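Local coordinates for TrwG protein (Bartonella grahamii, PDB 4NHF), which is a VirB8-family component of a bacterial type IV secretion system, here as its soluble domain, and probably helps assemble the membrane-spanning secretion machinery, at residues A[99-104]-A[124-129]; A[138-143]-A[172-177]; A[142-147]-A[165-170]. One frame throughout, in Å; residues are numbered along the deposited sequence.

Contact 1 of 3, residues A[99-104]-A[124-129]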
ATOM      1  N   ASN A  99      20.396  -1.156   5.139  1.00 31.47           N
ATOM      2  CA  ASN A  99      19.992   0.081   4.464  1.00 31.11           C
ATOM      3  C   ASN A  99      20.854   0.368   3.247  1.00 30.91           C
ATOM      4  O   ASN A  99      20.831   1.478   2.712  1.00 31.22           O
ATOM      5  CB  ASN A  99      19.963   1.267   5.448  1.00 31.78           C
ATOM      6  CG  ASN A  99      21.326   1.567   6.047  1.00 33.51           C
ATOM      7  OD1 ASN A  99      22.222   0.731   6.100  1.00 33.63           O
ATOM      8  ND2 ASN A  99      21.475   2.784   6.513  1.00 34.43           N
ATOM      9  N   LYS A 100      21.565  -0.652   2.761  1.00 30.18           N
ATOM     10  CA  LYS A 100      22.518  -0.457   1.677  1.00 30.74           C
ATOM     11  C   LYS A 100      21.970  -0.697   0.279  1.00 29.18           C
ATOM     12  O   LYS A 100      22.580  -0.248  -0.690  1.00 29.45           O
ATOM     13  CB  LYS A 100      23.743  -1.308   1.931  1.00 32.43           C
ATOM     14  CG  LYS A 100      24.255  -1.160   3.355  1.00 33.82           C
ATOM     15  CD  LYS A 100      25.381  -2.128   3.643  1.00 36.07           C
ATOM     16  CE  LYS A 100      24.870  -3.469   4.147  1.00 35.98           C
ATOM     17  NZ  LYS A 100      25.983  -4.468   4.234  1.00 38.43           N
ATOM     18  N   ALA A 101      20.800  -1.346   0.161  1.00 27.09           N
ATOM     19  CA  ALA A 101      20.201  -1.590  -1.127  1.00 25.83           C
ATOM     20  C   ALA A 101      18.644  -1.651  -1.077  1.00 24.56           C
ATOM     21  O   ALA A 101      18.034  -1.677  -0.007  1.00 23.51           O
ATOM     22  CB  ALA A 101      20.778  -2.856  -1.725  1.00 25.92           C
ATOM     23  N   ARG A 102      18.056  -1.572  -2.264  1.00 23.90           N
ATOM     24  CA  ARG A 102      16.625  -1.741  -2.444  0.50 23.25           C
ATOM     25  C   ARG A 102      16.376  -2.779  -3.532  1.00 22.31           C
ATOM     26  O   ARG A 102      17.242  -3.047  -4.357  1.00 22.53           O
ATOM     27  CB  ARG A 102      15.968  -0.404  -2.814  0.50 24.28           C
ATOM     28  CG  ARG A 102      15.610   0.456  -1.598  0.50 25.09           C
ATOM     29  CD  ARG A 102      16.189   1.866  -1.666  0.50 27.00           C
ATOM     30  NE  ARG A 102      15.766   2.627  -2.835  0.50 27.81           N
ATOM     31  CZ  ARG A 102      14.502   2.969  -3.042  0.50 28.28           C
ATOM     32  NH1 ARG A 102      14.157   3.657  -4.118  0.50 29.47           N
ATOM     33  NH2 ARG A 102      13.577   2.613  -2.156  0.50 27.89           N
ATOM     34  N   ILE A 103      15.179  -3.343  -3.529  1.00 20.79           N
ATOM     35  CA  ILE A 103      14.741  -4.170  -4.628  1.00 20.41           C
ATOM     36  C   ILE A 103      13.389  -3.578  -5.015  1.00 19.82           C
ATOM     37  O   ILE A 103      12.456  -3.567  -4.196  1.00 17.84           O
ATOM     38  CB  ILE A 103      14.621  -5.656  -4.214  1.00 20.43           C
ATOM     39  CG1 ILE A 103      15.960  -6.219  -3.820  1.00 21.56           C
ATOM     40  CG2 ILE A 103      13.964  -6.509  -5.318  1.00 20.40           C
ATOM     41  CD1 ILE A 103      15.887  -7.580  -3.181  1.00 22.01           C
ATOM     42  N   THR A 104      13.301  -3.087  -6.246  1.00 20.23           N
ATOM     43  CA  THR A 104      12.067  -2.554  -6.745  1.00 20.46           C
ATOM     44  C   THR A 104      11.365  -3.635  -7.569  1.00 19.95           C
ATOM     45  O   THR A 104      12.010  -4.535  -8.083  1.00 20.21           O
ATOM     46  CB  THR A 104      12.257  -1.282  -7.550  1.00 22.12           C
ATOM     47  OG1 THR A 104      13.025  -1.570  -8.702  1.00 24.41           O
ATOM     48  CG2 THR A 104      12.985  -0.297  -6.757  1.00 23.15           C
ATOM     49  N   THR A 124      12.090  -7.715 -10.920  1.00 21.34           N
ATOM     50  CA  THR A 124      12.723  -7.066  -9.810  1.00 21.60           C
ATOM     51  C   THR A 124      14.084  -6.509 -10.234  1.00 23.13           C
ATOM     52  O   THR A 124      14.725  -7.032 -11.157  1.00 23.11           O
ATOM     53  CB  THR A 124      12.912  -8.000  -8.605  1.00 21.46           C
ATOM     54  OG1 THR A 124      13.709  -9.115  -8.958  1.00 22.47           O
ATOM     55  CG2 THR A 124      11.607  -8.471  -8.097  1.00 20.79           C
ATOM     56  N   GLN A 125      14.496  -5.431  -9.578  1.00 23.15           N
ATOM     57  CA  GLN A 125      15.769  -4.807  -9.875  1.00 24.80           C
ATOM     58  C   GLN A 125      16.385  -4.379  -8.595  1.00 24.89           C
ATOM     59  O   GLN A 125      15.761  -3.611  -7.849  1.00 24.23           O
ATOM     60  CB  GLN A 125      15.541  -3.586 -10.723  1.00 26.01           C
ATOM     61  CG  GLN A 125      16.778  -2.723 -10.939  1.00 27.54           C
ATOM     62  CD  GLN A 125      17.764  -3.405 -11.829  1.00 28.97           C
ATOM     63  OE1 GLN A 125      17.532  -3.498 -13.027  1.00 30.52           O
ATOM     64  NE2 GLN A 125      18.869  -3.904 -11.265  1.00 29.35           N
ATOM     65  N   GLN A 126      17.614  -4.821  -8.348  1.00 25.67           N
ATOM     66  CA  GLN A 126      18.324  -4.427  -7.136  1.00 26.06           C
ATOM     67  C   GLN A 126      19.028  -3.108  -7.409  1.00 26.51           C
ATOM     68  O   GLN A 126      19.586  -2.910  -8.502  1.00 27.06           O
ATOM     69  CB  GLN A 126      19.346  -5.480  -6.678  1.00 27.33           C
ATOM     70  CG  GLN A 126      19.925  -5.150  -5.302  1.00 28.82           C
ATOM     71  CD  GLN A 126      20.447  -6.361  -4.534  1.00 31.00           C
ATOM     72  OE1 GLN A 126      19.757  -7.349  -4.413  1.00 34.03           O
ATOM     73  NE2 GLN A 126      21.665  -6.268  -3.981  1.00 33.82           N
ATOM     74  N   LEU A 127      18.981  -2.212  -6.434  1.00 25.62           N
ATOM     75  CA  LEU A 127      19.712  -0.929  -6.520  1.00 27.06           C
ATOM     76  C   LEU A 127      20.646  -0.754  -5.340  1.00 26.93           C
ATOM     77  O   LEU A 127      20.348  -1.237  -4.255  1.00 25.84           O
ATOM     78  CB  LEU A 127      18.718   0.238  -6.509  1.00 26.91           C
ATOM     79  CG  LEU A 127      17.573   0.209  -7.514  1.00 26.33           C
ATOM     80  CD1 LEU A 127      16.557   1.288  -7.145  1.00 26.37           C
ATOM     81  CD2 LEU A 127      18.081   0.410  -8.911  1.00 27.17           C
ATOM     82  N   ASP A 128      21.769  -0.053  -5.530  1.00 28.65           N
ATOM     83  CA  ASP A 128      22.730   0.124  -4.460  1.00 29.59           C
ATOM     84  C   ASP A 128      22.337   1.344  -3.592  1.00 30.50           C
ATOM     85  O   ASP A 128      21.296   1.975  -3.792  1.00 29.14           O
ATOM     86  CB  ASP A 128      24.194   0.228  -5.004  1.00 31.05           C
ATOM     87  CG  ASP A 128      24.467   1.507  -5.837  1.00 31.97           C
ATOM     88  OD1 ASP A 128      23.762   2.522  -5.684  1.00 31.81           O
ATOM     89  OD2 ASP A 128      25.413   1.490  -6.647  1.00 33.02           O
ATOM     90  N   SER A 129      23.223   1.705  -2.671  1.00 32.47           N
ATOM     91  CA  SER A 129      22.948   2.775  -1.728  1.00 33.32           C
ATOM     92  C   SER A 129      22.934   4.140  -2.379  1.00 34.52           C
ATOM     93  O   SER A 129      22.477   5.063  -1.747  1.00 34.93           O
ATOM     94  CB  SER A 129      23.935   2.772  -0.610  1.00 34.03           C
ATOM     95  OG  SER A 129      25.221   3.129  -1.092  1.00 36.14           O
TER
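Arg102 and Leu127 form a hydrogen-bonded antiparallel pair where strand 102-104 runs beside strand 124-127, the two directions at 155°. Arg102 N gives to Leu127 O at 3.1 Å, and Leu127 N returns to Arg102 O at 2.8 Å. Thr104 and Gln125 make the next such pair. Between them Ile103 faces Gln126 in a non-hydrogen-bonded pair. The two strands belong to the hairpin 102-112/117-127, and the contact closes its open end.

Ile103 and Gln126 lie on one face of the sheet. Ile103 CG2 meets Thr124 CB at 3.8 Å, and the two side chains run side by side. CG1 of Ile103 is 4.0 Å from Gln126 OE1. Gln126 sets CG anti to its own N (chi1 -171°), which brings CG to 3.5 Å from Arg102 O. Leu97 of helix 93-97 covers both Ile103 and Gln126.

Thr104, Gln125, Arg102 and Leu127 take the other face. There Thr104 CG2 reaches Leu127 CD1 at 3.9 Å, the two side chains meeting at about a right angle. Gln125 turns its amide away from Thr104: NE2 donates to Gln126 O at 3.0 Å and also to Gly135 O. In the conformer given, one of two deposited and so less certain, Arg102 forms a salt bridge with Asp60 of the calcium-binding site.

The chemistry is thus divided. Paired amides and small apolar patches hold the strands together. In that conformer the arginine charge lies near the calcium-binding acids and probably offsets part of their charge.

Contact 2 of 3, residues A[138-143]-A[172-177]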
ATOM      1  N   GLN A 138      15.590  -8.970 -13.090  1.00 32.44           N
ATOM      2  CA  GLN A 138      15.204 -10.374 -13.020  1.00 32.19           C
ATOM      3  C   GLN A 138      13.751 -10.511 -13.373  1.00 29.36           C
ATOM      4  O   GLN A 138      12.911  -9.871 -12.743  1.00 28.13           O
ATOM      5  CB  GLN A 138      15.388 -10.887 -11.629  1.00 34.19           C
ATOM      6  CG  GLN A 138      16.699 -10.434 -11.062  1.00 37.65           C
ATOM      7  CD  GLN A 138      17.477 -11.589 -10.566  1.00 41.14           C
ATOM      8  OE1 GLN A 138      17.945 -12.414 -11.359  1.00 44.36           O
ATOM      9  NE2 GLN A 138      17.607 -11.686  -9.253  1.00 43.59           N
ATOM     10  N   HIS A 139      13.481 -11.380 -14.333  1.00 27.43           N
ATOM     11  CA  HIS A 139      12.152 -11.745 -14.758  1.00 26.36           C
ATOM     12  C   HIS A 139      11.732 -12.957 -14.006  1.00 24.13           C
ATOM     13  O   HIS A 139      12.380 -14.004 -14.038  1.00 23.82           O
ATOM     14  CB  HIS A 139      12.122 -12.009 -16.258  1.00 28.36           C
ATOM     15  CG  HIS A 139      12.644 -10.866 -17.045  1.00 30.45           C
ATOM     16  ND1 HIS A 139      13.967 -10.771 -17.419  1.00 33.74           N
ATOM     17  CD2 HIS A 139      12.054  -9.726 -17.451  1.00 31.83           C
ATOM     18  CE1 HIS A 139      14.157  -9.643 -18.072  1.00 34.03           C
ATOM     19  NE2 HIS A 139      13.017  -8.983 -18.091  1.00 33.97           N
ATOM     20  N   GLN A 140      10.625 -12.778 -13.322  1.00 22.58           N
ATOM     21  CA  GLN A 140      10.104 -13.736 -12.394  1.00 22.43           C
ATOM     22  C   GLN A 140       8.668 -14.013 -12.732  1.00 20.43           C
ATOM     23  O   GLN A 140       7.951 -13.183 -13.333  1.00 19.46           O
ATOM     24  CB  GLN A 140      10.130 -13.179 -10.957  1.00 23.37           C
ATOM     25  CG  GLN A 140      11.466 -12.924 -10.321  1.00 25.68           C
ATOM     26  CD  GLN A 140      12.330 -14.142 -10.309  1.00 29.45           C
ATOM     27  OE1 GLN A 140      13.386 -14.139 -10.957  1.00 33.97           O
ATOM     28  NE2 GLN A 140      11.906 -15.209  -9.591  1.00 29.75           N
ATOM     29  N   ILE A 141       8.236 -15.169 -12.274  1.00 19.77           N
ATOM     30  CA  ILE A 141       6.823 -15.597 -12.350  1.00 19.22           C
ATOM     31  C   ILE A 141       6.428 -16.084 -10.992  1.00 18.11           C
ATOM     32  O   ILE A 141       7.075 -16.987 -10.482  1.00 18.01           O
ATOM     33  CB  ILE A 141       6.598 -16.807 -13.243  1.00 20.63           C
ATOM     34  CG1 ILE A 141       7.197 -16.623 -14.608  1.00 22.55           C
ATOM     35  CG2 ILE A 141       5.090 -17.134 -13.400  1.00 20.63           C
ATOM     36  CD1 ILE A 141       6.523 -15.519 -15.354  1.00 23.19           C
ATOM     37  N   ALA A 142       5.354 -15.528 -10.417  1.00 16.77           N
ATOM     38  CA  ALA A 142       4.788 -16.021  -9.159  1.00 16.06           C
ATOM     39  C   ALA A 142       3.577 -16.918  -9.506  1.00 16.11           C
ATOM     40  O   ALA A 142       2.688 -16.479 -10.264  1.00 16.01           O
ATOM     41  CB  ALA A 142       4.338 -14.873  -8.268  1.00 15.34           C
ATOM     42  N   THR A 143       3.573 -18.150  -8.996  1.00 16.28           N
ATOM     43  CA  THR A 143       2.447 -19.108  -9.125  1.00 16.77           C
ATOM     44  C   THR A 143       1.733 -19.117  -7.777  1.00 16.38           C
ATOM     45  O   THR A 143       2.335 -19.401  -6.744  1.00 16.34           O
ATOM     46  CB  THR A 143       2.976 -20.486  -9.522  1.00 17.81           C
ATOM     47  OG1 THR A 143       3.776 -20.363 -10.732  1.00 18.07           O
ATOM     48  CG2 THR A 143       1.846 -21.465  -9.734  1.00 18.60           C
ATOM     49  N   SER A 172       7.862 -18.041  -6.359  0.50 18.37           N
ATOM     50  CA  SER A 172       8.360 -17.160  -7.393  0.50 18.46           C
ATOM     51  C   SER A 172       9.583 -17.834  -8.017  0.50 19.44           C
ATOM     52  O   SER A 172      10.460 -18.291  -7.308  0.50 19.37           O
ATOM     53  CB  SER A 172       8.734 -15.807  -6.788  0.50 17.97           C
ATOM     54  OG  SER A 172       9.640 -15.103  -7.608  0.50 18.07           O
ATOM     55  N   ASP A 173       9.610 -17.902  -9.341  1.00 20.12           N
ATOM     56  CA  ASP A 173      10.596 -18.680 -10.098  1.00 21.57           C
ATOM     57  C   ASP A 173      11.058 -17.804 -11.264  1.00 22.00           C
ATOM     58  O   ASP A 173      10.248 -17.014 -11.771  1.00 20.33           O
ATOM     59  CB  ASP A 173       9.937 -19.927 -10.687  1.00 23.07           C
ATOM     60  CG  ASP A 173       9.456 -20.865  -9.634  1.00 23.71           C
ATOM     61  OD1 ASP A 173      10.311 -21.504  -9.040  1.00 24.64           O
ATOM     62  OD2 ASP A 173       8.219 -20.960  -9.393  1.00 24.24           O
ATOM     63  N   PRO A 174      12.348 -17.905 -11.648  1.00 23.34           N
ATOM     64  CA  PRO A 174      12.845 -17.153 -12.788  1.00 24.55           C
ATOM     65  C   PRO A 174      12.013 -17.523 -14.020  1.00 25.26           C
ATOM     66  O   PRO A 174      11.609 -18.665 -14.152  1.00 24.69           O
ATOM     67  CB  PRO A 174      14.310 -17.613 -12.939  1.00 25.93           C
ATOM     68  CG  PRO A 174      14.678 -18.241 -11.623  1.00 26.22           C
ATOM     69  CD  PRO A 174      13.394 -18.736 -11.012  1.00 25.04           C
ATOM     70  N   GLU A 175      11.705 -16.552 -14.869  1.00 25.83           N
ATOM     71  CA  GLU A 175      11.113 -16.863 -16.173  1.00 27.63           C
ATOM     72  C   GLU A 175      12.301 -17.048 -17.081  1.00 29.09           C
ATOM     73  O   GLU A 175      13.109 -16.141 -17.230  1.00 29.36           O
ATOM     74  CB  GLU A 175      10.197 -15.731 -16.698  1.00 28.30           C
ATOM     75  CG  GLU A 175       9.720 -15.905 -18.154  1.00 30.00           C
ATOM     76  CD  GLU A 175       8.479 -15.045 -18.556  1.00 30.50           C
ATOM     77  OE1 GLU A 175       7.990 -14.194 -17.776  1.00 30.73           O
ATOM     78  OE2 GLU A 175       7.959 -15.225 -19.674  1.00 30.45           O
ATOM     79  N   ILE A 176      12.435 -18.218 -17.687  1.00 30.33           N
ATOM     80  CA  ILE A 176      13.554 -18.450 -18.602  1.00 32.54           C
ATOM     81  C   ILE A 176      13.133 -18.060 -20.003  1.00 34.56           C
ATOM     82  O   ILE A 176      12.311 -18.719 -20.618  1.00 33.00           O
ATOM     83  CB  ILE A 176      14.016 -19.926 -18.628  1.00 34.03           C
ATOM     84  CG1 ILE A 176      14.266 -20.453 -17.210  1.00 33.45           C
ATOM     85  CG2 ILE A 176      15.280 -20.076 -19.508  1.00 35.68           C
ATOM     86  CD1 ILE A 176      15.245 -19.624 -16.413  1.00 34.04           C
ATOM     87  N   LEU A 177      13.715 -16.986 -20.513  1.00 38.40           N
ATOM     88  CA  LEU A 177      13.423 -16.542 -21.870  1.00 42.96           C
ATOM     89  C   LEU A 177      14.177 -17.423 -22.825  1.00 47.13           C
ATOM     90  O   LEU A 177      15.395 -17.417 -22.863  1.00 47.71           O
ATOM     91  CB  LEU A 177      13.793 -15.071 -22.082  1.00 44.44           C
ATOM     92  CG  LEU A 177      13.068 -14.119 -21.131  1.00 43.94           C
ATOM     93  CD1 LEU A 177      13.566 -12.683 -21.300  1.00 45.62           C
ATOM     94  CD2 LEU A 177      11.549 -14.164 -21.272  1.00 43.60           C
TER
HETATM   95  O   HOH W   1       8.714 -12.235 -15.839  1.00 29.16           O
HETATM   96  O   HOH W   2       6.348 -19.646 -10.548  1.00 17.15           O
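Ile141 and Asp173 form a hydrogen-bonded pair in the antiparallel sheet of this VirB8-like domain, where strand 138-148 meets the last strand, 165-174. Ile141 N donates to Asp173 O at 2.8 Å. Asp173 N returns a bond to Ile141 O. Pro174 sits opposite Gln140 in a non-hydrogen-bonded pair, so its lack of an N-H costs the ladder nothing. Glu175 N then bonds to His139 O at 2.8 Å.

Gln140 adds a side-chain bond. Its chain bends at chi2 (-56°), which carries the amide across to Ser172. NE2 donates to Ser172 OG at 3.0 Å, with the hydroxyl in the amide plane; this holds for the serine conformer given, one of two deposited.

Two waters bridge further acceptors. One lies 2.8 Å from both Gln140 O and Glu175 OE1 and can donate to either, but which bonds form is not settled. The other donates to Ile141 O and to Asp173 OD2, and accepts from Thr143 OG1. Ile141 O therefore takes both a backbone amide and a water. Asp173 OD2 also has a salt bridge to Arg171.

The extended chain of Glu175 crosses the Ile141 side chain obliquely. Its CB lies 3.8 Å from Ile141 CG1, and its OE1 makes a tight approach of 3.1 Å to Ile141 CD1.

Contact 3 of 3, residues A[142-147]-A[165-170]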
ATOM      1  N   ALA A 142       5.354 -15.528 -10.417  1.00 16.77           N
ATOM      2  CA  ALA A 142       4.788 -16.021  -9.159  1.00 16.06           C
ATOM      3  C   ALA A 142       3.577 -16.918  -9.506  1.00 16.11           C
ATOM      4  O   ALA A 142       2.688 -16.479 -10.264  1.00 16.01           O
ATOM      5  CB  ALA A 142       4.338 -14.873  -8.268  1.00 15.34           C
ATOM      6  N   THR A 143       3.573 -18.150  -8.996  1.00 16.28           N
ATOM      7  CA  THR A 143       2.447 -19.108  -9.125  1.00 16.77           C
ATOM      8  C   THR A 143       1.733 -19.117  -7.777  1.00 16.38           C
ATOM      9  O   THR A 143       2.335 -19.401  -6.744  1.00 16.34           O
ATOM     10  CB  THR A 143       2.976 -20.486  -9.522  1.00 17.81           C
ATOM     11  OG1 THR A 143       3.776 -20.363 -10.732  1.00 18.07           O
ATOM     12  CG2 THR A 143       1.846 -21.465  -9.734  1.00 18.60           C
ATOM     13  N   ILE A 144       0.468 -18.709  -7.775  1.00 16.19           N
ATOM     14  CA  ILE A 144      -0.247 -18.357  -6.549  1.00 15.79           C
ATOM     15  C   ILE A 144      -1.568 -19.130  -6.419  1.00 16.40           C
ATOM     16  O   ILE A 144      -2.323 -19.315  -7.388  1.00 17.18           O
ATOM     17  CB  ILE A 144      -0.503 -16.852  -6.532  1.00 14.92           C
ATOM     18  CG1 ILE A 144       0.818 -16.100  -6.841  1.00 14.43           C
ATOM     19  CG2 ILE A 144      -1.122 -16.380  -5.207  1.00 14.62           C
ATOM     20  CD1 ILE A 144       0.677 -14.585  -6.757  1.00 14.02           C
ATOM     21  N   GLY A 145      -1.834 -19.602  -5.207  1.00 16.42           N
ATOM     22  CA  GLY A 145      -3.161 -20.063  -4.831  1.00 16.72           C
ATOM     23  C   GLY A 145      -3.700 -19.060  -3.840  1.00 15.95           C
ATOM     24  O   GLY A 145      -2.942 -18.551  -3.017  1.00 15.23           O
ATOM     25  N   TYR A 146      -5.001 -18.734  -3.933  1.00 15.89           N
ATOM     26  CA  TYR A 146      -5.572 -17.786  -3.027  1.00 15.49           C
ATOM     27  C   TYR A 146      -7.047 -18.009  -2.795  1.00 16.09           C
ATOM     28  O   TYR A 146      -7.729 -18.685  -3.562  1.00 16.74           O
ATOM     29  CB  TYR A 146      -5.390 -16.369  -3.537  1.00 14.90           C
ATOM     30  CG  TYR A 146      -6.170 -16.092  -4.826  1.00 15.39           C
ATOM     31  CD1 TYR A 146      -5.662 -16.514  -6.056  1.00 15.65           C
ATOM     32  CD2 TYR A 146      -7.463 -15.519  -4.802  1.00 15.78           C
ATOM     33  CE1 TYR A 146      -6.348 -16.268  -7.251  1.00 16.24           C
ATOM     34  CE2 TYR A 146      -8.155 -15.241  -5.991  1.00 16.21           C
ATOM     35  CZ  TYR A 146      -7.599 -15.639  -7.216  1.00 16.33           C
ATOM     36  OH  TYR A 146      -8.274 -15.407  -8.383  1.00 17.07           O
ATOM     37  N   THR A 147      -7.525 -17.434  -1.695  1.00 15.87           N
ATOM     38  CA  THR A 147      -8.958 -17.451  -1.364  1.00 16.38           C
ATOM     39  C   THR A 147      -9.260 -16.232  -0.501  1.00 15.81           C
ATOM     40  O   THR A 147      -8.376 -15.382  -0.289  1.00 14.74           O
ATOM     41  CB  THR A 147      -9.347 -18.752  -0.673  1.00 17.48           C
ATOM     42  OG1 THR A 147     -10.781 -18.859  -0.700  1.00 18.27           O
ATOM     43  CG2 THR A 147      -8.830 -18.783   0.773  1.00 17.44           C
ATOM     44  N   PHE A 165      -8.479 -11.812   2.580  1.00 15.69           N
ATOM     45  CA  PHE A 165      -7.662 -12.341   1.499  1.00 15.43           C
ATOM     46  C   PHE A 165      -6.562 -13.188   2.118  1.00 15.58           C
ATOM     47  O   PHE A 165      -5.910 -12.746   3.117  1.00 15.49           O
ATOM     48  CB  PHE A 165      -7.055 -11.196   0.701  1.00 14.64           C
ATOM     49  CG  PHE A 165      -6.230 -11.629  -0.485  1.00 14.44           C
ATOM     50  CD1 PHE A 165      -6.827 -12.211  -1.601  1.00 14.77           C
ATOM     51  CD2 PHE A 165      -4.849 -11.444  -0.498  1.00 13.99           C
ATOM     52  CE1 PHE A 165      -6.082 -12.567  -2.713  1.00 14.54           C
ATOM     53  CE2 PHE A 165      -4.097 -11.800  -1.622  1.00 13.75           C
ATOM     54  CZ  PHE A 165      -4.716 -12.356  -2.717  1.00 13.97           C
ATOM     55  N   GLN A 166      -6.310 -14.357   1.511  1.00 15.89           N
ATOM     56  CA  GLN A 166      -5.285 -15.266   1.969  1.00 16.66           C
ATOM     57  C   GLN A 166      -4.601 -15.971   0.806  1.00 16.39           C
ATOM     58  O   GLN A 166      -5.223 -16.632   0.008  1.00 16.58           O
ATOM     59  CB  GLN A 166      -5.798 -16.332   2.907  1.00 18.59           C
ATOM     60  CG  GLN A 166      -6.392 -15.811   4.186  1.00 20.19           C
ATOM     61  CD  GLN A 166      -5.327 -15.524   5.225  1.00 21.21           C
ATOM     62  OE1 GLN A 166      -5.031 -16.396   6.071  1.00 23.28           O
ATOM     63  NE2 GLN A 166      -4.757 -14.308   5.191  1.00 20.04           N
ATOM     64  N   ILE A 167      -3.302 -15.797   0.728  1.00 15.83           N
ATOM     65  CA  ILE A 167      -2.466 -16.543  -0.207  1.00 15.87           C
ATOM     66  C   ILE A 167      -2.263 -17.917   0.439  1.00 16.87           C
ATOM     67  O   ILE A 167      -1.706 -17.998   1.537  1.00 17.30           O
ATOM     68  CB  ILE A 167      -1.124 -15.825  -0.373  1.00 15.15           C
ATOM     69  CG1 ILE A 167      -1.341 -14.408  -0.916  1.00 14.41           C
ATOM     70  CG2 ILE A 167      -0.153 -16.629  -1.248  1.00 15.45           C
ATOM     71  CD1 ILE A 167      -1.718 -14.365  -2.371  1.00 14.38           C
ATOM     72  N   THR A 168      -2.705 -18.974  -0.215  1.00 17.34           N
ATOM     73  CA  THR A 168      -2.539 -20.331   0.320  1.00 18.72           C
ATOM     74  C   THR A 168      -1.356 -21.096  -0.230  1.00 19.26           C
ATOM     75  O   THR A 168      -0.982 -22.120   0.326  1.00 19.77           O
ATOM     76  CB  THR A 168      -3.823 -21.138   0.064  1.00 19.48           C
ATOM     77  OG1 THR A 168      -4.139 -21.046  -1.340  1.00 19.30           O
ATOM     78  CG2 THR A 168      -4.927 -20.495   0.870  1.00 19.36           C
ATOM     79  N   SER A 169      -0.851 -20.647  -1.377  1.00 19.30           N
ATOM     80  CA  SER A 169       0.459 -21.113  -1.894  1.00 20.32           C
ATOM     81  C   SER A 169       1.112 -20.018  -2.714  1.00 18.85           C
ATOM     82  O   SER A 169       0.440 -19.161  -3.342  1.00 19.18           O
ATOM     83  CB  SER A 169       0.322 -22.429  -2.696  1.00 21.98           C
ATOM     84  OG  SER A 169      -0.448 -22.201  -3.837  1.00 23.00           O
ATOM     85  N   TYR A 170       2.410 -19.989  -2.671  1.00 18.43           N
ATOM     86  CA  TYR A 170       3.149 -18.964  -3.362  1.00 17.13           C
ATOM     87  C   TYR A 170       4.548 -19.434  -3.608  1.00 17.64           C
ATOM     88  O   TYR A 170       5.223 -19.885  -2.676  1.00 18.27           O
ATOM     89  CB  TYR A 170       3.146 -17.654  -2.571  1.00 16.05           C
ATOM     90  CG  TYR A 170       3.847 -16.496  -3.272  1.00 15.24           C
ATOM     91  CD1 TYR A 170       5.253 -16.386  -3.277  1.00 15.28           C
ATOM     92  CD2 TYR A 170       3.118 -15.539  -3.951  1.00 14.69           C
ATOM     93  CE1 TYR A 170       5.885 -15.283  -3.877  1.00 14.97           C
ATOM     94  CE2 TYR A 170       3.720 -14.471  -4.567  1.00 14.46           C
ATOM     95  CZ  TYR A 170       5.106 -14.348  -4.558  1.00 14.51           C
ATOM     96  OH  TYR A 170       5.640 -13.265  -5.182  1.00 14.44           O
TER
HETATM   97  O   HOH W   3       1.576 -21.810  -5.841  1.00 25.64           O
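Gly145 O is gripped by two successive amides of the facing strand. Thr168 N donates at 2.8 Å to Gly145 O, from well outside the plane of that carbonyl. Ser169 N adds a weak, longer bond to the same oxygen. In return Gly145 N donates to Ser169 O at 3.0 Å. Beyond the glycine the register moves by one residue, and Thr147 and Gln166 exchange two backbone bonds.

Glycine fits the crowding here. The hydroxyls of Thr168 and Ser169 both come close to it, with Thr168 OG1 3.2 Å from Gly145 C. A water donates to Thr143 O and also bonds to Ser169 OG.

The face with Ile144, Tyr146, Ile167 and Tyr170 is buried and largely apolar. CG1 of Ile144 lies 3.7 Å from Tyr170 CD2, the two side chains side by side. On its other branch, Ile144 CG2 meets Ile167 CD1 at 3.5 Å. Tyr170 holds CG anti to its own N (chi1 -177°), which lays the far end of the ring by Ala142: CB is 3.8 Å from Tyr170 CE2. Farther along, Tyr146 CD2 meets Phe165 CE1 at 3.9 Å.

Helix 42-57 covers this face through Leu49 and Tyr52. Its acids bond to both tyrosine hydroxyls, Asp45 to Tyr146 and Glu57 to Tyr170. A classic beta bulge, with Thr168 and Ser169 both opposite Gly145, thus sits in a sheet packed against a long helix, as expected of the NTF2-like fold of VirB8 domains.

How the contacts relate
From the N terminus the chain first builds helices 42-57, 64-73, 77-86 and 93-97, then enters the sheet. Contact 1 closes the hairpin 102-112/117-127 at its open end. The chain then turns into strand 138-148, from which contacts 2 and 3 both start. Contact 3 closes the shorter loop, which holds helix 155-160. That loop lies within the span of contact 2, their first segments overlapping at Ala142 and Thr143. Contact 1 precedes both. It pairs the first two strands, and contacts 2 and 3 pair the last two. The probable hydrogen bond between Thr124 O and Gln138 N helps join the two halves of the four-stranded sheet. Contacts 1 and 3 lie on opposite sides of the chain's centre.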